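ABC transporter, substrate binding protein (Polyamine) (Agrobacterium tumefaciens, PDB 4EUO) binds gamma-aminobutyric acid (GABA) as the periplasmic solute-binding protein of an ABC transporter, probably delivering it for uptake into the cell. Local coordinates at residues Lys167-Ile172 against Glu306-Trp311; Ala145-Asp150 against Tyr158-Asp163; Phe78-Lys83 against Phe243-Thr248. All coordinates share one frame; numbering follows the deposited sequence.

Contacts 1 and 2 lie on the same side of the chain's centre, 11 Å apart between their centres, whereas contact 3 lies on the opposite side, its centre about 39 and 36 Å from theirs. The first two share helix 162-170 and one sulfate ion: contact 2 sets the chain leading into that helix, up to its N-cap Asp161, against helix 142-149, and contact 1 sets its last turn against the C-terminal helix 301-313. Contact 1 is buried and mixes indole packing with a carboxylate hydrogen bond; contacts 2 and 3, partly buried, have no hydrogen bond across their segments. Leu147 carries contact 2, while contact 3 joins aliphatic residues of a loop and a helix at close backbone range.

Contact 1 of 3, residues Lys167-Ile172 against Glu306-Trp311; sequences KKLDTI and ERWYAW. With SO4 (sulfate ion), chain F.
The indole of Trp311 receives Leu169 over one face and Asp170 at its pyrrole edge, while its own six-membered ring leans over a face of Trp308. Leu169 CD1 stands 4.1 Å above the Trp311 plane, offset toward the rim, and Trp311 CE3 lies 4.2 Å above that of Trp308. The closest carbon approach is from Leu169 CB to Trp311 CZ2, at 3.4 Å, which is tight packing. Leu169 CD1 also comes within 4.1 Å of Trp308 CZ3, obliquely to that ring, so the two tryptophans share one methyl. Trp311 is thrown out toward helix 162-170 because its CG is anti to the backbone N (chi1 165°).

The polar element is a bond from Trp311 NE1 to Asp170 OD1, 2.8 Å long with an N-H...O angle of 160°. The acceptor lies close to the indole plane, yet the donor stands well above the carboxylate plane, 38° out of it. Asp170 OD2 is engaged separately, in a salt bridge with Lys314. Phe166 stacks on Trp311 and Lys173 makes a cation-pi contact with it, while Trp308 NE1 is taken by the backbone O of Lys136.

One turn earlier, Arg307 meets the sulfate edge-on with two bonds, nearly straight from NH1 to O1 (2.6 Å) and more bent from NH2 to O4 (3.0 Å). The same NH2 forms a salt bridge with Asp163.

The arrangement fastens the C-terminal helix 301-313 to the lobe carrying strand 132-135. Its chemistry implies that Leu169 supplies part of the apolar covering, with Phe166 and Lys173 adding to it, that the NE1 bond limits how far the indole can turn, and that Lys314 probably offsets the Asp170 charge.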
loop_
_atom_site.group_PDB
_atom_site.type_symbol
_atom_site.label_atom_id
_atom_site.label_comp_id
_atom_site.label_asym_id
_atom_site.label_seq_id
_atom_site.Cartn_x
_atom_site.Cartn_y
_atom_site.Cartn_z
ATOM N N LYS A 167 0.255 0.862 24.127
ATOM C CA LYS A 167 0.940 1.634 25.180
ATOM C C LYS A 167 2.044 2.503 24.586
ATOM O O LYS A 167 2.205 3.653 24.996
ATOM C CB LYS A 167 1.535 0.698 26.242
ATOM C CG LYS A 167 0.454 0.135 27.152
ATOM C CD LYS A 167 1.005 -0.794 28.230
ATOM C CE LYS A 167 -0.077 -1.266 29.172
ATOM N NZ LYS A 167 0.446 -2.254 30.159
ATOM N N LYS A 168 2.784 1.983 23.591
ATOM C CA LYS A 168 3.834 2.756 22.949
ATOM C C LYS A 168 3.219 3.925 22.141
ATOM O O LYS A 168 3.707 5.053 22.194
ATOM C CB LYS A 168 4.698 1.857 22.043
ATOM C CG LYS A 168 5.894 2.580 21.380
ATOM C CD LYS A 168 6.864 3.233 22.390
ATOM C CE LYS A 168 8.127 3.577 21.673
ATOM N NZ LYS A 168 9.065 4.320 22.557
ATOM N N LEU A 169 2.141 3.662 21.403
ATOM C CA LEU A 169 1.448 4.734 20.671
ATOM C C LEU A 169 0.889 5.806 21.617
ATOM O O LEU A 169 0.935 6.981 21.291
ATOM C CB LEU A 169 0.327 4.177 19.785
ATOM C CG LEU A 169 0.859 3.487 18.538
ATOM C CD1 LEU A 169 -0.152 2.449 18.037
ATOM C CD2 LEU A 169 1.199 4.514 17.455
ATOM N N ASP A 170 0.413 5.402 22.816
ATOM C CA ASP A 170 -0.105 6.370 23.793
ATOM C C ASP A 170 0.939 7.401 24.169
ATOM O O ASP A 170 0.554 8.541 24.471
ATOM C CB ASP A 170 -0.545 5.636 25.054
ATOM C CG ASP A 170 -1.913 5.009 24.965
ATOM O OD1 ASP A 170 -2.648 5.325 24.006
ATOM O OD2 ASP A 170 -2.259 4.198 25.863
ATOM N N THR A 171 2.249 7.042 24.158
ATOM C CA THR A 171 3.287 8.002 24.538
ATOM C C THR A 171 3.392 9.191 23.582
ATOM O O THR A 171 3.981 10.225 23.945
ATOM C CB THR A 171 4.657 7.320 24.694
ATOM O OG1 THR A 171 5.176 6.946 23.410
ATOM C CG2 THR A 171 4.647 6.130 25.651
ATOM N N ILE A 172 2.850 9.061 22.339
ATOM C CA ILE A 172 2.948 10.139 21.359
ATOM C C ILE A 172 1.598 10.488 20.764
ATOM O O ILE A 172 1.561 11.312 19.851
ATOM C CB ILE A 172 3.938 9.769 20.214
ATOM C CG1 ILE A 172 3.427 8.573 19.372
ATOM C CG2 ILE A 172 5.340 9.496 20.771
ATOM C CD1 ILE A 172 4.072 8.487 17.973
ATOM N N GLU A 306 -11.233 -3.826 15.176
ATOM C CA GLU A 306 -12.064 -3.404 16.324
ATOM C C GLU A 306 -11.193 -2.790 17.407
ATOM O O GLU A 306 -11.494 -1.714 17.927
ATOM C CB GLU A 306 -12.833 -4.613 16.886
ATOM C CG GLU A 306 -14.019 -4.977 16.012
ATOM C CD GLU A 306 -14.975 -6.031 16.542
ATOM O OE1 GLU A 306 -15.012 -6.252 17.775
ATOM O OE2 GLU A 306 -15.718 -6.612 15.718
ATOM N N ARG A 307 -10.064 -3.439 17.722
ATOM C CA ARG A 307 -9.147 -2.946 18.748
ATOM C C ARG A 307 -8.488 -1.629 18.365
ATOM O O ARG A 307 -8.307 -0.747 19.208
ATOM C CB ARG A 307 -8.122 -4.042 19.098
ATOM C CG ARG A 307 -8.896 -5.205 19.744
ATOM C CD ARG A 307 -8.058 -6.269 20.370
ATOM N NE ARG A 307 -7.197 -5.742 21.428
ATOM C CZ ARG A 307 -6.238 -6.453 22.001
ATOM N NH1 ARG A 307 -6.017 -7.706 21.621
ATOM N NH2 ARG A 307 -5.450 -5.899 22.909
ATOM N N TRP A 308 -8.090 -1.517 17.080
ATOM C CA TRP A 308 -7.460 -0.312 16.577
ATOM C C TRP A 308 -8.390 0.906 16.690
ATOM O O TRP A 308 -7.991 1.917 17.241
ATOM C CB TRP A 308 -7.021 -0.551 15.121
ATOM C CG TRP A 308 -6.547 0.681 14.413
ATOM C CD1 TRP A 308 -7.255 1.457 13.542
ATOM C CD2 TRP A 308 -5.278 1.326 14.590
ATOM N NE1 TRP A 308 -6.474 2.513 13.100
ATOM C CE2 TRP A 308 -5.259 2.456 13.739
ATOM C CE3 TRP A 308 -4.119 1.011 15.334
ATOM C CZ2 TRP A 308 -4.155 3.296 13.640
ATOM C CZ3 TRP A 308 -3.023 1.848 15.244
ATOM C CH2 TRP A 308 -3.034 2.965 14.387
ATOM N N TYR A 309 -9.626 0.783 16.198
ATOM C CA TYR A 309 -10.559 1.913 16.258
ATOM C C TYR A 309 -10.978 2.227 17.680
ATOM O O TYR A 309 -11.092 3.403 18.025
ATOM C CB TYR A 309 -11.746 1.706 15.310
ATOM C CG TYR A 309 -11.312 1.665 13.862
ATOM C CD1 TYR A 309 -10.623 2.734 13.287
ATOM C CD2 TYR A 309 -11.527 0.539 13.084
ATOM C CE1 TYR A 309 -10.193 2.678 11.966
ATOM C CE2 TYR A 309 -11.095 0.470 11.766
ATOM C CZ TYR A 309 -10.406 1.540 11.217
ATOM O OH TYR A 309 -9.946 1.443 9.932
ATOM N N ALA A 310 -11.130 1.203 18.532
ATOM C CA ALA A 310 -11.459 1.448 19.944
ATOM C C ALA A 310 -10.312 2.175 20.631
ATOM O O ALA A 310 -10.535 3.148 21.353
ATOM C CB ALA A 310 -11.752 0.141 20.651
ATOM N N TRP A 311 -9.055 1.800 20.321
ATOM C CA TRP A 311 -7.927 2.474 20.924
ATOM C C TRP A 311 -7.857 3.937 20.453
ATOM O O TRP A 311 -7.587 4.844 21.247
ATOM C CB TRP A 311 -6.610 1.720 20.624
ATOM C CG TRP A 311 -5.423 2.575 20.920
ATOM C CD1 TRP A 311 -4.915 2.852 22.154
ATOM C CD2 TRP A 311 -4.711 3.421 19.995
ATOM N NE1 TRP A 311 -3.917 3.791 22.055
ATOM C CE2 TRP A 311 -3.776 4.166 20.741
ATOM C CE3 TRP A 311 -4.790 3.636 18.606
ATOM C CZ2 TRP A 311 -2.926 5.102 20.160
ATOM C CZ3 TRP A 311 -3.938 4.562 18.024
ATOM C CH2 TRP A 311 -3.028 5.297 18.801
HETATM S S SO4 F . -2.829 -8.718 23.035
HETATM O O1 SO4 F . -4.188 -9.147 22.797
HETATM O O2 SO4 F . -2.193 -9.633 24.018
HETATM O O3 SO4 F . -2.056 -8.740 21.791
HETATM O O4 SO4 F . -2.910 -7.360 23.540
#

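Contact 2 of 3, residues Ala145-Asp150 against Tyr158-Asp163; sequences AALLAD and YPLDLD. With SO4 (sulfate ion), chain F.
Leu147 carries this contact, with more than half of the buried surface, and its two methyls divide the work. CD1 packs against Leu160 CD2 at 3.9 Å, the two side chains crossing at about a right angle. CD2 instead rests on the backbone of Asp161, where Asp161 O is 3.6 Å from Leu147 CD2. Leu147 CG is anti to its carbonyl carbon (chi1 -71°), a setting that sends the fork off helix 142-149 toward the incoming chain. The backbones stay well separated, for the nearest alpha carbons, Leu147 CA and Asp161 CA, are 7.9 Å apart. Leu157, Arg164 and Ala165 also touch the Leu147 side chain.

Asp161 contributes the next largest surface, through CB and its carbonyl; Leu147 CD2 lies 4.3 Å from Asp161 CB. Its carboxylate faces another task: as the N-cap of helix 162-170, it accepts the backbone N-H of Arg164 on OD1. Arg164 in turn holds Asp150 in a salt bridge, a polar link from just past the end of helix 142-149 to helix 162-170. Leu160 completes the trio. Its N-H is bonded to Tyr296 OH, on the extended approach that follows the cis peptide bond before Pro159.

The first turn of the helix also binds the sulfate, probably acquired from the crystallisation liquor. Leu162 N donates to sulfate O3 at 2.9 Å. Asp163 N donates to sulfate O4 at 3.0 Å.

Chemically, the Asp161 cap and the anion would both probably be favoured by the positive end of the helix dipole. Arg307, which binds both the sulfate and the nearby Asp163 carboxylate, probably offsets their two negative charges. Leu147 adds only van der Waals contact, joining helix 142-149 to the loop that leads into helix 162-170.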
loop_
_atom_site.group_PDB
_atom_site.type_symbol
_atom_site.label_atom_id
_atom_site.label_comp_id
_atom_site.label_asym_id
_atom_site.label_seq_id
_atom_site.Cartn_x
_atom_site.Cartn_y
_atom_site.Cartn_z
ATOM N N ALA A 145 5.404 -0.701 13.560
ATOM C CA ALA A 145 6.371 0.369 13.797
ATOM C C ALA A 145 6.448 0.703 15.288
ATOM O O ALA A 145 7.563 0.920 15.802
ATOM C CB ALA A 145 5.995 1.594 12.985
ATOM N N ALA A 146 5.304 0.759 15.991
ATOM C CA ALA A 146 5.305 1.038 17.435
ATOM C C ALA A 146 6.081 -0.064 18.180
ATOM O O ALA A 146 6.874 0.242 19.087
ATOM C CB ALA A 146 3.867 1.088 17.932
ATOM N N LEU A 147 5.895 -1.323 17.797
ATOM C CA LEU A 147 6.573 -2.424 18.461
ATOM C C LEU A 147 8.063 -2.359 18.189
ATOM O O LEU A 147 8.860 -2.555 19.130
ATOM C CB LEU A 147 5.955 -3.755 18.016
ATOM C CG LEU A 147 4.551 -4.009 18.564
ATOM C CD1 LEU A 147 3.826 -5.057 17.752
ATOM C CD2 LEU A 147 4.585 -4.377 20.062
ATOM N N LEU A 148 8.462 -2.062 16.949
ATOM C CA LEU A 148 9.887 -1.914 16.622
ATOM C C LEU A 148 10.482 -0.760 17.387
ATOM O O LEU A 148 11.603 -0.902 17.902
ATOM C CB LEU A 148 10.091 -1.691 15.130
ATOM C CG LEU A 148 9.678 -2.862 14.225
ATOM C CD1 LEU A 148 9.485 -2.387 12.787
ATOM C CD2 LEU A 148 10.674 -4.017 14.300
ATOM N N ALA A 149 9.773 0.357 17.494
ATOM C CA ALA A 149 10.247 1.526 18.241
ATOM C C ALA A 149 10.402 1.171 19.711
ATOM O O ALA A 149 11.254 1.775 20.390
ATOM C CB ALA A 149 9.255 2.653 18.097
ATOM N N ASP A 150 9.606 0.204 20.209
ATOM C CA ASP A 150 9.632 -0.254 21.599
ATOM C C ASP A 150 10.638 -1.394 21.820
ATOM O O ASP A 150 10.623 -2.006 22.891
ATOM C CB ASP A 150 8.239 -0.640 22.092
ATOM C CG ASP A 150 8.106 -0.645 23.594
ATOM O OD1 ASP A 150 8.639 0.301 24.244
ATOM O OD2 ASP A 150 7.395 -1.520 24.109
ATOM N N TYR A 158 5.342 -11.201 15.344
ATOM C CA TYR A 158 4.103 -11.962 15.312
ATOM C C TYR A 158 4.103 -13.171 16.239
ATOM O O TYR A 158 5.116 -13.871 16.310
ATOM C CB TYR A 158 3.759 -12.396 13.888
ATOM C CG TYR A 158 3.655 -11.227 12.941
ATOM C CD1 TYR A 158 2.509 -10.451 12.896
ATOM C CD2 TYR A 158 4.732 -10.852 12.142
ATOM C CE1 TYR A 158 2.425 -9.325 12.085
ATOM C CE2 TYR A 158 4.681 -9.697 11.355
ATOM C CZ TYR A 158 3.517 -8.947 11.327
ATOM O OH TYR A 158 3.439 -7.854 10.498
ATOM N N PRO A 159 2.999 -13.441 16.953
ATOM C CA PRO A 159 1.733 -12.690 16.960
ATOM C C PRO A 159 1.881 -11.324 17.597
ATOM O O PRO A 159 2.669 -11.141 18.511
ATOM C CB PRO A 159 0.780 -13.598 17.748
ATOM C CG PRO A 159 1.687 -14.346 18.691
ATOM C CD PRO A 159 2.963 -14.578 17.906
ATOM N N LEU A 160 1.121 -10.363 17.116
ATOM C CA LEU A 160 1.262 -9.006 17.598
ATOM C C LEU A 160 0.895 -8.839 19.055
ATOM O O LEU A 160 -0.133 -9.352 19.480
ATOM C CB LEU A 160 0.379 -8.071 16.775
ATOM C CG LEU A 160 0.733 -7.945 15.298
ATOM C CD1 LEU A 160 -0.387 -7.206 14.584
ATOM C CD2 LEU A 160 2.113 -7.296 15.072
ATOM N N ASP A 161 1.701 -8.069 19.804
ATOM C CA ASP A 161 1.355 -7.703 21.167
ATOM C C ASP A 161 0.639 -6.340 21.071
ATOM O O ASP A 161 1.266 -5.266 21.099
ATOM C CB ASP A 161 2.598 -7.648 22.036
ATOM C CG ASP A 161 2.312 -7.434 23.501
ATOM O OD1 ASP A 161 1.211 -6.931 23.820
ATOM O OD2 ASP A 161 3.253 -7.617 24.312
ATOM N N LEU A 162 -0.678 -6.392 20.912
ATOM C CA LEU A 162 -1.451 -5.178 20.694
ATOM C C LEU A 162 -1.406 -4.245 21.886
ATOM O O LEU A 162 -1.214 -3.041 21.697
ATOM C CB LEU A 162 -2.891 -5.487 20.275
ATOM C CG LEU A 162 -3.064 -6.272 18.985
ATOM C CD1 LEU A 162 -4.545 -6.460 18.674
ATOM C CD2 LEU A 162 -2.394 -5.570 17.791
ATOM N N ASP A 163 -1.483 -4.783 23.121
ATOM C CA ASP A 163 -1.433 -3.945 24.318
ATOM C C ASP A 163 -0.139 -3.193 24.381
ATOM O O ASP A 163 -0.136 -1.992 24.667
ATOM C CB ASP A 163 -1.621 -4.810 25.570
ATOM C CG ASP A 163 -3.052 -5.232 25.851
ATOM O OD1 ASP A 163 -3.978 -4.678 25.208
ATOM O OD2 ASP A 163 -3.250 -6.105 26.725
HETATM S S SO4 F . -2.829 -8.718 23.035
HETATM O O1 SO4 F . -4.188 -9.147 22.797
HETATM O O2 SO4 F . -2.193 -9.633 24.018
HETATM O O3 SO4 F . -2.056 -8.740 21.791
HETATM O O4 SO4 F . -2.910 -7.360 23.540
#

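Contact 3 of 3, residues Phe78-Lys83 against Phe243-Thr248; sequences FSVIDK and FIALAT
Without forming a backbone hydrogen bond, the irregular chain of 78-83 comes very close to the last full turn of helix 237-247, with Ile81 CA only 4.7 Å from Ala245 CA. Ala245 permits this approach: its single methyl points at the loop, and Ala245 CB lies 3.8 Å from Val80 O and 4.1 Å from Ile81 CG1. Val80 borders the same methyl more distantly, with CG1 at 4.4 Å from Ala245 CB.

Ile81 buries the largest area of any residue here. Its CG1 branch, anti to the carbonyl carbon (chi1 -62°), passes Ala245 N at an angle to the helix and places CD1 against Ile244, where Ile81 CD1 and Ile244 CG2 are 3.7 Å apart. The two isoleucines cross obliquely, the branched methyl of one meeting the extended methyl of the other.

In this two-lobed periplasmic binding protein the contact belongs to the lobe containing strand 3-6. It lays the long loop between helix 61-67 and strand 96-107 over the end of helix 237-247. Ile244 continues inward to Val96 and Leu228, while Leu86 covers both Ile81 and Thr248.

Helix 237-247 closes beside this patch: Thr248 OG1 bonds to Ile244 O at 2.8 Å, with the hydroxyl tilted 31° from the carbonyl plane. Thr248 N reaches the same oxygen from the opposite face of that plane, so two donors hold this carbonyl next to the aliphatic surface.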
loop_
_atom_site.group_PDB
_atom_site.type_symbol
_atom_site.label_atom_id
_atom_site.label_comp_id
_atom_site.label_asym_id
_atom_site.label_seq_id
_atom_site.Cartn_x
_atom_site.Cartn_y
_atom_site.Cartn_z
ATOM N N PHE A 78 -7.742 -18.155 -13.610
ATOM C CA PHE A 78 -6.346 -18.479 -13.862
ATOM C C PHE A 78 -6.081 -19.201 -15.198
ATOM O O PHE A 78 -4.935 -19.538 -15.494
ATOM C CB PHE A 78 -5.678 -19.146 -12.663
ATOM C CG PHE A 78 -5.496 -18.190 -11.506
ATOM C CD1 PHE A 78 -4.504 -17.218 -11.540
ATOM C CD2 PHE A 78 -6.309 -18.272 -10.385
ATOM C CE1 PHE A 78 -4.339 -16.326 -10.468
ATOM C CE2 PHE A 78 -6.132 -17.395 -9.305
ATOM C CZ PHE A 78 -5.137 -16.439 -9.355
ATOM N N SER A 79 -7.112 -19.341 -16.035
ATOM C CA SER A 79 -6.899 -19.838 -17.398
ATOM C C SER A 79 -6.571 -18.609 -18.269
ATOM O O SER A 79 -6.046 -18.742 -19.373
ATOM C CB SER A 79 -8.129 -20.585 -17.921
ATOM O OG SER A 79 -9.164 -19.709 -18.339
ATOM N N VAL A 80 -6.876 -17.391 -17.742
ATOM C CA VAL A 80 -6.611 -16.129 -18.410
ATOM C C VAL A 80 -5.390 -15.458 -17.738
ATOM O O VAL A 80 -4.495 -14.982 -18.435
ATOM C CB VAL A 80 -7.868 -15.222 -18.384
ATOM C CG1 VAL A 80 -7.554 -13.825 -18.895
ATOM C CG2 VAL A 80 -9.000 -15.850 -19.209
ATOM N N ILE A 81 -5.400 -15.359 -16.396
ATOM C CA ILE A 81 -4.275 -14.778 -15.661
ATOM C C ILE A 81 -3.254 -15.918 -15.492
ATOM O O ILE A 81 -3.552 -16.931 -14.856
ATOM C CB ILE A 81 -4.758 -14.189 -14.311
ATOM C CG1 ILE A 81 -5.775 -13.037 -14.523
ATOM C CG2 ILE A 81 -3.561 -13.708 -13.458
ATOM C CD1 ILE A 81 -6.751 -12.884 -13.384
ATOM N N ASP A 82 -2.071 -15.705 -15.998
ATOM C CA ASP A 82 -0.991 -16.685 -15.928
ATOM C C ASP A 82 -0.179 -16.426 -14.683
ATOM O O ASP A 82 0.598 -15.479 -14.651
ATOM C CB ASP A 82 -0.128 -16.597 -17.201
ATOM C CG ASP A 82 1.088 -17.522 -17.205
ATOM O OD1 ASP A 82 1.158 -18.419 -16.332
ATOM O OD2 ASP A 82 1.974 -17.327 -18.061
ATOM N N LYS A 83 -0.346 -17.273 -13.675
ATOM C CA LYS A 83 0.354 -17.086 -12.411
ATOM C C LYS A 83 1.835 -17.462 -12.470
ATOM O O LYS A 83 2.555 -17.233 -11.499
ATOM C CB LYS A 83 -0.374 -17.796 -11.248
ATOM C CG LYS A 83 -0.430 -19.325 -11.358
ATOM C CD LYS A 83 -1.000 -19.999 -10.105
ATOM C CE LYS A 83 -2.508 -19.952 -9.999
ATOM N NZ LYS A 83 -3.014 -20.834 -8.913
ATOM N N PHE A 243 -7.841 -7.469 -17.780
ATOM C CA PHE A 243 -7.141 -6.296 -17.293
ATOM C C PHE A 243 -6.096 -6.711 -16.254
ATOM O O PHE A 243 -4.963 -6.201 -16.308
ATOM C CB PHE A 243 -8.141 -5.291 -16.692
ATOM C CG PHE A 243 -7.461 -4.033 -16.194
ATOM C CD1 PHE A 243 -7.194 -2.980 -17.054
ATOM C CD2 PHE A 243 -6.997 -3.945 -14.884
ATOM C CE1 PHE A 243 -6.539 -1.830 -16.605
ATOM C CE2 PHE A 243 -6.342 -2.794 -14.433
ATOM C CZ PHE A 243 -6.084 -1.760 -15.296
ATOM N N ILE A 244 -6.459 -7.644 -15.366
ATOM C CA ILE A 244 -5.506 -8.099 -14.347
ATOM C C ILE A 244 -4.328 -8.814 -15.020
ATOM O O ILE A 244 -3.163 -8.570 -14.666
ATOM C CB ILE A 244 -6.197 -8.946 -13.291
ATOM C CG1 ILE A 244 -7.164 -8.060 -12.466
ATOM C CG2 ILE A 244 -5.164 -9.645 -12.398
ATOM C CD1 ILE A 244 -7.935 -8.796 -11.410
ATOM N N ALA A 245 -4.614 -9.633 -16.068
ATOM C CA ALA A 245 -3.538 -10.324 -16.786
ATOM C C ALA A 245 -2.590 -9.290 -17.408
ATOM O O ALA A 245 -1.370 -9.478 -17.371
ATOM C CB ALA A 245 -4.150 -11.209 -17.866
ATOM N N LEU A 246 -3.128 -8.208 -17.956
ATOM C CA LEU A 246 -2.331 -7.168 -18.549
ATOM C C LEU A 246 -1.531 -6.395 -17.472
ATOM O O LEU A 246 -0.319 -6.221 -17.592
ATOM C CB LEU A 246 -3.236 -6.232 -19.377
ATOM C CG LEU A 246 -2.580 -5.036 -20.095
ATOM C CD1 LEU A 246 -2.287 -3.847 -19.152
ATOM C CD2 LEU A 246 -1.364 -5.430 -20.942
ATOM N N ALA A 247 -2.227 -5.917 -16.432
ATOM C CA ALA A 247 -1.585 -5.089 -15.400
ATOM C C ALA A 247 -0.433 -5.793 -14.681
ATOM O O ALA A 247 0.495 -5.128 -14.188
ATOM C CB ALA A 247 -2.636 -4.676 -14.381
ATOM N N THR A 248 -0.525 -7.118 -14.596
ATOM C CA THR A 248 0.485 -7.923 -13.911
ATOM C C THR A 248 1.520 -8.536 -14.847
ATOM O O THR A 248 2.412 -9.258 -14.373
ATOM C CB THR A 248 -0.125 -8.968 -12.999
ATOM O OG1 THR A 248 -0.857 -9.915 -13.784
ATOM C CG2 THR A 248 -1.026 -8.363 -11.928
#